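Local coordinates for protein bicaudal C homolog 1 (Homo sapiens, PDB 6GY4), which probably binds RNA through its type I KH domains, at residues A[12-17]-A[31-36]. Residues are numbered along the deposited sequence; the frame is centred on the assembly and turned at random.
Sequences KKLEAM and DFFQKI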
loop_
_atom_site.group_PDB
_atom_site.type_symbol
_atom_site.label_atom_id
_atom_site.label_comp_id
_atom_site.label_asym_id
_atom_site.label_seq_id
_atom_site.Cartn_x
_atom_site.Cartn_y
_atom_site.Cartn_z
ATOM N N LYS A 12 -6.044 11.440 5.310
ATOM C CA LYS A 12 -7.176 11.042 6.140
ATOM C C LYS A 12 -7.585 9.601 5.867
ATOM O O LYS A 12 -7.964 8.875 6.793
ATOM C CB LYS A 12 -8.351 11.991 5.911
ATOM C CG LYS A 12 -8.419 13.161 6.879
ATOM C CD LYS A 12 -9.309 14.262 6.327
ATOM C CE LYS A 12 -9.665 15.282 7.395
ATOM N NZ LYS A 12 -10.385 16.439 6.799
ATOM N N LYS A 13 -7.522 9.170 4.606
ATOM C CA LYS A 13 -7.881 7.795 4.279
ATOM C C LYS A 13 -6.858 6.819 4.844
ATOM O O LYS A 13 -7.219 5.781 5.409
ATOM C CB LYS A 13 -8.017 7.634 2.764
ATOM C CG LYS A 13 -9.165 8.423 2.145
ATOM C CD LYS A 13 -9.371 8.048 0.681
ATOM C CE LYS A 13 -10.529 8.823 0.067
ATOM N NZ LYS A 13 -10.856 8.359 -1.311
ATOM N N LEU A 14 -5.568 7.137 4.696
ATOM C CA LEU A 14 -4.534 6.324 5.327
ATOM C C LEU A 14 -4.682 6.333 6.842
ATOM O O LEU A 14 -4.408 5.326 7.507
ATOM C CB LEU A 14 -3.150 6.829 4.921
ATOM C CG LEU A 14 -1.957 6.150 5.593
ATOM C CD1 LEU A 14 -1.919 4.668 5.250
ATOM C CD2 LEU A 14 -0.662 6.833 5.189
ATOM N N GLU A 15 -5.119 7.461 7.407
ATOM C CA GLU A 15 -5.306 7.546 8.851
ATOM C C GLU A 15 -6.341 6.533 9.326
ATOM O O GLU A 15 -6.109 5.797 10.292
ATOM C CB GLU A 15 -5.716 8.968 9.242
ATOM C CG GLU A 15 -5.568 9.280 10.728
ATOM C CD GLU A 15 -6.230 10.589 11.122
ATOM O OE1 GLU A 15 -6.471 11.431 10.231
ATOM O OE2 GLU A 15 -6.517 10.775 12.325
ATOM N N ALA A 16 -7.484 6.465 8.636
ATOM C CA ALA A 16 -8.550 5.562 9.055
ATOM C C ALA A 16 -8.174 4.104 8.827
ATOM O O ALA A 16 -8.544 3.231 9.620
ATOM C CB ALA A 16 -9.847 5.903 8.320
ATOM N N MET A 17 -7.449 3.815 7.742
ATOM C CA MET A 17 -7.085 2.431 7.455
ATOM C C MET A 17 -6.140 1.877 8.513
ATOM O O MET A 17 -6.258 0.711 8.909
ATOM C CB MET A 17 -6.454 2.326 6.067
ATOM C CG MET A 17 -7.423 2.532 4.917
ATOM S SD MET A 17 -8.690 1.254 4.816
ATOM C CE MET A 17 -7.677 -0.223 4.820
ATOM N N ASP A 31 -4.789 -8.043 8.057
ATOM C CA ASP A 31 -4.544 -6.638 7.774
ATOM C C ASP A 31 -4.701 -6.398 6.282
ATOM O O ASP A 31 -4.319 -7.242 5.467
ATOM C CB ASP A 31 -3.141 -6.207 8.226
ATOM C CG ASP A 31 -2.935 -4.701 8.156
ATOM O OD1 ASP A 31 -3.608 -4.024 7.348
ATOM O OD2 ASP A 31 -2.089 -4.185 8.915
ATOM N N PHE A 32 -5.252 -5.232 5.936
ATOM C CA PHE A 32 -5.430 -4.884 4.531
ATOM C C PHE A 32 -4.095 -4.826 3.801
ATOM O O PHE A 32 -3.993 -5.250 2.644
ATOM C CB PHE A 32 -6.167 -3.551 4.410
ATOM C CG PHE A 32 -6.280 -3.048 3.001
ATOM C CD1 PHE A 32 -7.171 -3.631 2.115
ATOM C CD2 PHE A 32 -5.493 -1.998 2.559
ATOM C CE1 PHE A 32 -7.275 -3.178 0.815
ATOM C CE2 PHE A 32 -5.594 -1.537 1.259
ATOM C CZ PHE A 32 -6.487 -2.128 0.387
ATOM N N PHE A 33 -3.055 -4.317 4.466
ATOM C CA PHE A 33 -1.748 -4.172 3.834
ATOM C C PHE A 33 -0.996 -5.497 3.788
ATOM O O PHE A 33 -0.418 -5.854 2.756
ATOM C CB PHE A 33 -0.928 -3.115 4.576
ATOM C CG PHE A 33 -1.480 -1.721 4.465
ATOM C CD1 PHE A 33 -2.049 -1.275 3.283
ATOM C CD2 PHE A 33 -1.432 -0.855 5.546
ATOM C CE1 PHE A 33 -2.556 0.010 3.180
ATOM C CE2 PHE A 33 -1.937 0.428 5.451
ATOM C CZ PHE A 33 -2.500 0.862 4.267
ATOM N N GLN A 34 -0.980 -6.237 4.901
ATOM C CA GLN A 34 -0.321 -7.539 4.898
ATOM C C GLN A 34 -1.025 -8.510 3.960
ATOM O O GLN A 34 -0.397 -9.448 3.455
ATOM C CB GLN A 34 -0.262 -8.111 6.316
ATOM C CG GLN A 34 0.209 -7.124 7.373
ATOM C CD GLN A 34 0.417 -7.774 8.729
ATOM O OE1 GLN A 34 1.229 -8.687 8.872
ATOM N NE2 GLN A 34 -0.322 -7.308 9.732
ATOM N N LYS A 35 -2.320 -8.309 3.714
ATOM C CA LYS A 35 -3.001 -9.127 2.720
ATOM C C LYS A 35 -2.479 -8.822 1.323
ATOM O O LYS A 35 -2.242 -9.737 0.529
ATOM C CB LYS A 35 -4.511 -8.907 2.794
ATOM N N ILE A 36 -2.287 -7.538 1.011
ATOM C CA ILE A 36 -1.714 -7.161 -0.277
ATOM C C ILE A 36 -0.266 -7.621 -0.371
ATOM O O ILE A 36 0.175 -8.116 -1.415
ATOM C CB ILE A 36 -1.839 -5.643 -0.490
ATOM C CG1 ILE A 36 -3.305 -5.215 -0.420
ATOM C CG2 ILE A 36 -1.222 -5.229 -1.822
ATOM C CD1 ILE A 36 -3.507 -3.728 -0.477
#
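Met17, on helix 11-23, reaches the first turn of helix 32-40 through its terminal methyl: CE lies 3.6 Å from Phe32 CD2 and bears equally on CG at the root of the ring. The thioether chain bends at chi2 and chi3, which turns CE onto the CB-CG-CD2 side of Phe32. SD is left above the ring face, 5.5 Å from the centroid and 24° off the normal, a distant Met-aromatic contact. Ile36 CD1 packs against a face of the same ring, 3.4 Å above its plane and offset toward the rim.

The second apolar contact is lighter and more deeply buried. Leu14 CD1 comes within 4.0 Å of Phe33 CZ, the two side chains crossing at about a right angle. Phe33 also meets the ring of Trp46 and touches Leu18, while Val81 of helix 68-81 touches both Met17 and Phe32.

The one side-chain hydrogen bond within the segments is at the start of the second helix. Asp31 is its N-cap: OD1 accepts from Phe33 N at 2.9 Å, the donor lying 56° out of the carboxylate plane, and this ties down the turn that carries both phenylalanines.

These are the consecutive first two helices of the β-α-α-β-β-α type I KH fold, whose connection carries the GXXG loop that in KH domains contacts nucleic acid. No hydrogen bond joins the two segments; van der Waals packing and burial of 159 Å², mostly from Met17, Phe32 and Phe33, hold them, with at most a weak sulfur-aromatic contribution.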